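Local atomic coordinates of arsenite methyltransferase (Chlamydomonas reinhardtii, PDB entry 5EVJ), a protein that probably methylates trivalent arsenic, transferring methyl groups from S-adenosylmethionine to arsenic triglutathione to give mono-, di- and trimethylated products. Residues Q279-Y293 with F312-S326. The protein carries 15 engineered substitutions. Numbering follows the deposited sequence.
Sequences QIEDLAEDYGQVAVY and FVTNKPMLVAGNTAS. Engineered in segment 279-293: Ala284 (natural residue Cys). Engineered in segment 312-326: Ala321 (natural residue Cys).
Val290 and Pro317 show how a strand and the loop leading into its neighbour fit bump to hollow: the valine's CG1, anti to its own N (chi1 173°), lies alongside the proline ring, 3.5 Å from Pro317 CB. Val292 brings CG2 to the same ring carbon and rests CG1 on the backbone of Asn315, inside the type II turn Val313-Lys316. On the other face, the small Ala291 is a shallow seat for Phe312, whose CE2 comes within 3.6 Å of Ala291 CB, with Val320 beside it. Strand 289-293 is the middle of a three-stranded antiparallel sheet, between 318-320 and 337-340; Phe337 meets the Phe312 ring edge-to-face. Where 318-320 gives way to the helix, the lack of a side chain on Gly322 makes room for Tyr287, whose ring turns its edge to Gly322 CA, CD2 being 3.7 Å away. The flat amide of Gln289 lies against Ala325 CB, with OE1 and NE2 both 3.5 Å from that methyl. Farther along, the Asn323 amide grips both polar backbone atoms of Glu281: OD1 accepts from Glu281 N at 2.8 Å, and ND2 donates to Glu281 O almost straight (171°). Beside it, Ile280 CD1 reaches Ser326 CB.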
loop_
_atom_site.group_PDB
_atom_site.type_symbol
_atom_site.label_atom_id
_atom_site.label_comp_id
_atom_site.label_asym_id
_atom_site.label_seq_id
_atom_site.Cartn_x
_atom_site.Cartn_y
_atom_site.Cartn_z
ATOM N N GLN A 279 -1.775 -18.171 -7.018
ATOM C CA GLN A 279 -2.653 -17.618 -8.053
ATOM C C GLN A 279 -2.041 -16.512 -8.898
ATOM O O GLN A 279 -2.530 -16.291 -10.005
ATOM C CB GLN A 279 -3.939 -17.029 -7.409
ATOM C CG GLN A 279 -4.799 -18.050 -6.634
ATOM C CD GLN A 279 -5.531 -19.004 -7.596
ATOM O OE1 GLN A 279 -4.995 -20.024 -7.925
ATOM N NE2 GLN A 279 -6.707 -18.612 -8.135
ATOM N N ILE A 280 -1.044 -15.777 -8.379
ATOM C CA ILE A 280 -0.652 -14.537 -9.005
ATOM C C ILE A 280 0.527 -14.855 -9.959
ATOM O O ILE A 280 1.524 -15.452 -9.529
ATOM C CB ILE A 280 -0.257 -13.411 -7.997
ATOM C CG1 ILE A 280 -1.384 -13.063 -6.972
ATOM C CG2 ILE A 280 0.112 -12.142 -8.741
ATOM C CD1 ILE A 280 -2.757 -12.879 -7.615
ATOM N N GLU A 281 0.372 -14.556 -11.254
ATOM C CA GLU A 281 1.332 -15.048 -12.298
ATOM C C GLU A 281 2.066 -13.879 -12.827
ATOM O O GLU A 281 1.679 -12.750 -12.552
ATOM C CB GLU A 281 0.615 -15.800 -13.424
ATOM C CG GLU A 281 -0.014 -17.089 -12.915
ATOM C CD GLU A 281 -0.788 -17.824 -13.983
ATOM O OE1 GLU A 281 -2.003 -17.590 -14.109
ATOM O OE2 GLU A 281 -0.238 -18.750 -14.646
ATOM N N ASP A 282 3.158 -14.094 -13.530
ATOM C CA ASP A 282 3.905 -12.936 -14.036
ATOM C C ASP A 282 3.490 -12.548 -15.418
ATOM O O ASP A 282 4.189 -11.810 -16.045
ATOM C CB ASP A 282 5.438 -13.159 -14.032
ATOM C CG ASP A 282 5.888 -14.423 -14.821
ATOM O OD1 ASP A 282 5.110 -15.039 -15.603
ATOM O OD2 ASP A 282 7.103 -14.804 -14.697
ATOM N N LEU A 283 2.365 -13.030 -15.909
ATOM C CA LEU A 283 1.774 -12.363 -17.098
ATOM C C LEU A 283 0.286 -12.322 -16.848
ATOM O O LEU A 283 -0.229 -13.113 -16.044
ATOM C CB LEU A 283 2.040 -13.159 -18.398
ATOM C CG LEU A 283 3.516 -13.187 -18.931
ATOM C CD1 LEU A 283 3.601 -14.183 -20.096
ATOM C CD2 LEU A 283 4.087 -11.840 -19.376
ATOM N N ALA A 284 -0.406 -11.442 -17.578
ATOM C CA ALA A 284 -1.834 -11.484 -17.666
ATOM C C ALA A 284 -2.200 -12.740 -18.458
ATOM O O ALA A 284 -1.868 -12.829 -19.646
ATOM C CB ALA A 284 -2.314 -10.198 -18.410
ATOM N N GLU A 285 -2.865 -13.713 -17.818
ATOM C CA GLU A 285 -3.177 -15.005 -18.407
ATOM C C GLU A 285 -4.674 -15.086 -18.528
ATOM O O GLU A 285 -5.421 -14.630 -17.637
ATOM C CB GLU A 285 -2.737 -16.180 -17.496
ATOM C CG GLU A 285 -1.220 -16.307 -17.291
ATOM C CD GLU A 285 -0.464 -16.673 -18.591
ATOM O OE1 GLU A 285 -1.126 -16.902 -19.660
ATOM O OE2 GLU A 285 0.800 -16.744 -18.570
ATOM N N ASP A 286 -5.141 -15.745 -19.580
ATOM C CA ASP A 286 -6.559 -15.646 -19.929
ATOM C C ASP A 286 -7.321 -16.878 -19.484
ATOM O O ASP A 286 -7.190 -17.901 -20.107
ATOM C CB ASP A 286 -6.681 -15.522 -21.459
ATOM C CG ASP A 286 -8.147 -15.130 -21.935
ATOM O OD1 ASP A 286 -9.133 -15.222 -21.111
ATOM O OD2 ASP A 286 -8.258 -14.674 -23.126
ATOM N N TYR A 287 -8.152 -16.795 -18.464
ATOM C CA TYR A 287 -9.001 -17.929 -18.128
ATOM C C TYR A 287 -10.487 -17.656 -18.477
ATOM O O TYR A 287 -11.376 -18.404 -18.039
ATOM C CB TYR A 287 -8.842 -18.282 -16.635
ATOM C CG TYR A 287 -7.433 -18.576 -16.259
ATOM C CD1 TYR A 287 -6.875 -19.807 -16.524
ATOM C CD2 TYR A 287 -6.634 -17.601 -15.652
ATOM C CE1 TYR A 287 -5.545 -20.075 -16.198
ATOM C CE2 TYR A 287 -5.335 -17.859 -15.314
ATOM C CZ TYR A 287 -4.791 -19.102 -15.619
ATOM O OH TYR A 287 -3.493 -19.384 -15.289
ATOM N N GLY A 288 -10.745 -16.635 -19.297
ATOM C CA GLY A 288 -12.118 -16.293 -19.678
ATOM C C GLY A 288 -13.043 -15.824 -18.546
ATOM O O GLY A 288 -14.295 -15.995 -18.635
ATOM N N GLN A 289 -12.454 -15.232 -17.492
ATOM C CA GLN A 289 -13.259 -14.768 -16.405
ATOM C C GLN A 289 -13.848 -13.381 -16.673
ATOM O O GLN A 289 -13.278 -12.563 -17.445
ATOM C CB GLN A 289 -12.472 -14.790 -15.095
ATOM C CG GLN A 289 -12.020 -16.169 -14.641
ATOM C CD GLN A 289 -10.759 -16.046 -13.772
ATOM O OE1 GLN A 289 -9.727 -15.523 -14.203
ATOM N NE2 GLN A 289 -10.890 -16.413 -12.526
ATOM N N VAL A 290 -14.964 -13.108 -15.991
ATOM C CA VAL A 290 -15.578 -11.736 -15.998
ATOM C C VAL A 290 -15.767 -11.251 -14.583
ATOM O O VAL A 290 -16.267 -12.027 -13.760
ATOM C CB VAL A 290 -16.985 -11.846 -16.659
ATOM C CG1 VAL A 290 -17.792 -10.536 -16.571
ATOM C CG2 VAL A 290 -16.820 -12.354 -18.106
ATOM N N ALA A 291 -15.471 -9.975 -14.340
ATOM C CA ALA A 291 -15.655 -9.309 -13.041
ATOM C C ALA A 291 -16.763 -8.221 -13.060
ATOM O O ALA A 291 -16.931 -7.461 -14.061
ATOM C CB ALA A 291 -14.335 -8.676 -12.552
ATOM N N VAL A 292 -17.544 -8.162 -11.978
ATOM C CA VAL A 292 -18.570 -7.169 -11.914
ATOM C C VAL A 292 -18.392 -6.619 -10.547
ATOM O O VAL A 292 -18.447 -7.380 -9.520
ATOM C CB VAL A 292 -20.017 -7.770 -12.067
ATOM C CG1 VAL A 292 -21.097 -6.680 -12.192
ATOM C CG2 VAL A 292 -20.091 -8.722 -13.243
ATOM N N TYR A 293 -18.109 -5.320 -10.530
ATOM C CA TYR A 293 -18.122 -4.606 -9.318
ATOM C C TYR A 293 -19.515 -4.236 -8.930
ATOM O O TYR A 293 -20.253 -3.674 -9.727
ATOM C CB TYR A 293 -17.280 -3.428 -9.468
ATOM C CG TYR A 293 -17.391 -2.542 -8.275
ATOM C CD1 TYR A 293 -16.994 -3.005 -7.007
ATOM C CD2 TYR A 293 -17.832 -1.196 -8.422
ATOM C CE1 TYR A 293 -17.067 -2.170 -5.891
ATOM C CE2 TYR A 293 -17.894 -0.352 -7.298
ATOM C CZ TYR A 293 -17.514 -0.836 -6.028
ATOM O OH TYR A 293 -17.571 -0.025 -4.895
ATOM N N PHE A 312 -13.556 -0.232 -12.698
ATOM C CA PHE A 312 -14.751 -1.025 -12.762
ATOM C C PHE A 312 -15.904 -0.127 -12.485
ATOM O O PHE A 312 -15.964 0.572 -11.409
ATOM C CB PHE A 312 -14.795 -2.087 -11.651
ATOM C CG PHE A 312 -13.786 -3.160 -11.836
ATOM C CD1 PHE A 312 -12.458 -2.970 -11.389
ATOM C CD2 PHE A 312 -14.127 -4.312 -12.559
ATOM C CE1 PHE A 312 -11.513 -3.933 -11.637
ATOM C CE2 PHE A 312 -13.152 -5.274 -12.827
ATOM C CZ PHE A 312 -11.854 -5.081 -12.349
ATOM N N VAL A 313 -16.850 -0.168 -13.419
ATOM C CA VAL A 313 -18.026 0.627 -13.251
ATOM C C VAL A 313 -19.062 -0.287 -12.630
ATOM O O VAL A 313 -19.247 -1.484 -13.024
ATOM C CB VAL A 313 -18.444 1.247 -14.589
ATOM C CG1 VAL A 313 -19.751 2.048 -14.451
ATOM C CG2 VAL A 313 -17.319 2.171 -15.118
ATOM N N THR A 314 -19.761 0.255 -11.650
ATOM C CA THR A 314 -20.847 -0.525 -10.978
ATOM C C THR A 314 -21.780 -1.285 -11.922
ATOM O O THR A 314 -22.346 -0.711 -12.808
ATOM C CB THR A 314 -21.623 0.430 -10.093
ATOM O OG1 THR A 314 -20.675 1.007 -9.187
ATOM C CG2 THR A 314 -22.818 -0.271 -9.368
ATOM N N ASN A 315 -21.870 -2.600 -11.744
ATOM C CA ASN A 315 -22.691 -3.505 -12.473
ATOM C C ASN A 315 -22.379 -3.679 -13.938
ATOM O O ASN A 315 -23.176 -4.332 -14.642
ATOM C CB ASN A 315 -24.155 -3.231 -12.183
ATOM C CG ASN A 315 -24.542 -3.672 -10.750
ATOM O OD1 ASN A 315 -25.227 -2.963 -10.026
ATOM N ND2 ASN A 315 -24.089 -4.857 -10.352
ATOM N N LYS A 316 -21.228 -3.126 -14.387
ATOM C CA LYS A 316 -20.819 -3.308 -15.759
ATOM C C LYS A 316 -19.776 -4.452 -15.876
ATOM O O LYS A 316 -18.637 -4.312 -15.506
ATOM C CB LYS A 316 -20.211 -2.029 -16.344
ATOM C CG LYS A 316 -21.128 -0.767 -16.378
ATOM C CD LYS A 316 -22.537 -1.031 -16.875
ATOM C CE LYS A 316 -22.542 -1.642 -18.276
ATOM N NZ LYS A 316 -22.044 -0.685 -19.328
ATOM N N PRO A 317 -20.170 -5.576 -16.408
ATOM C CA PRO A 317 -19.164 -6.618 -16.483
ATOM C C PRO A 317 -17.931 -6.300 -17.346
ATOM O O PRO A 317 -18.022 -5.602 -18.359
ATOM C CB PRO A 317 -19.961 -7.819 -17.018
ATOM C CG PRO A 317 -20.987 -7.112 -17.897
ATOM C CD PRO A 317 -21.463 -5.987 -17.000
ATOM N N MET A 318 -16.759 -6.788 -16.934
ATOM C CA MET A 318 -15.546 -6.624 -17.731
ATOM C C MET A 318 -14.726 -7.928 -17.773
ATOM O O MET A 318 -14.582 -8.707 -16.749
ATOM C CB MET A 318 -14.778 -5.424 -17.188
ATOM C CG MET A 318 -13.278 -5.340 -17.496
ATOM S SD MET A 318 -12.460 -4.260 -16.253
ATOM C CE MET A 318 -10.747 -4.180 -16.765
ATOM N N LEU A 319 -14.214 -8.198 -18.971
ATOM C CA LEU A 319 -13.243 -9.312 -19.161
ATOM C C LEU A 319 -11.964 -8.992 -18.379
ATOM O O LEU A 319 -11.434 -7.846 -18.424
ATOM C CB LEU A 319 -12.929 -9.580 -20.644
ATOM C CG LEU A 319 -14.102 -9.870 -21.648
ATOM C CD1 LEU A 319 -13.697 -10.024 -23.122
ATOM C CD2 LEU A 319 -14.867 -11.078 -21.268
ATOM N N VAL A 320 -11.481 -10.006 -17.649
ATOM C CA VAL A 320 -10.268 -9.833 -16.898
ATOM C C VAL A 320 -9.342 -11.006 -16.997
ATOM O O VAL A 320 -9.764 -12.168 -17.310
ATOM C CB VAL A 320 -10.552 -9.565 -15.389
ATOM C CG1 VAL A 320 -11.208 -8.207 -15.213
ATOM C CG2 VAL A 320 -11.372 -10.695 -14.775
ATOM N N ALA A 321 -8.052 -10.708 -16.725
ATOM C CA ALA A 321 -7.069 -11.802 -16.572
ATOM C C ALA A 321 -7.192 -12.507 -15.186
ATOM O O ALA A 321 -7.837 -11.976 -14.281
ATOM C CB ALA A 321 -5.683 -11.286 -16.811
ATOM N N GLY A 322 -6.605 -13.706 -15.038
ATOM C CA GLY A 322 -6.485 -14.445 -13.730
ATOM C C GLY A 322 -6.092 -13.546 -12.565
ATOM O O GLY A 322 -6.728 -13.565 -11.465
ATOM N N ASN A 323 -5.128 -12.681 -12.823
ATOM C CA ASN A 323 -4.544 -11.907 -11.731
ATOM C C ASN A 323 -5.550 -10.971 -11.186
ATOM O O ASN A 323 -5.812 -10.931 -9.969
ATOM C CB ASN A 323 -3.269 -11.128 -12.148
ATOM C CG ASN A 323 -2.018 -12.020 -12.212
ATOM O OD1 ASN A 323 -2.063 -13.236 -11.912
ATOM N ND2 ASN A 323 -0.889 -11.413 -12.603
ATOM N N THR A 324 -6.085 -10.167 -12.083
ATOM C CA THR A 324 -7.062 -9.182 -11.741
ATOM C C THR A 324 -8.282 -9.900 -11.124
ATOM O O THR A 324 -8.810 -9.404 -10.144
ATOM C CB THR A 324 -7.509 -8.445 -13.029
ATOM O OG1 THR A 324 -6.406 -7.622 -13.470
ATOM C CG2 THR A 324 -8.729 -7.562 -12.688
ATOM N N ALA A 325 -8.718 -11.034 -11.689
ATOM C CA ALA A 325 -9.871 -11.748 -11.084
ATOM C C ALA A 325 -9.549 -12.148 -9.614
ATOM O O ALA A 325 -10.413 -12.135 -8.744
ATOM C CB ALA A 325 -10.297 -12.977 -11.908
ATOM N N SER A 326 -8.302 -12.512 -9.355
ATOM C CA SER A 326 -7.864 -12.895 -8.018
ATOM C C SER A 326 -7.860 -11.659 -7.126
ATOM O O SER A 326 -8.256 -11.737 -5.947
ATOM C CB SER A 326 -6.411 -13.518 -8.060
ATOM O OG SER A 326 -6.446 -14.835 -8.607
HETATM O O HOH W 1 -3.183 -15.492 -13.327
HETATM O O HOH W 2 -2.940 -13.243 -14.913
HETATM O O HOH W 3 -9.458 -14.796 -16.893
HETATM O O HOH W 4 -11.560 -12.821 -19.505
HETATM O O HOH W 5 -8.461 -15.939 -10.907
HETATM O O HOH W 6 -17.662 -3.820 -12.898
#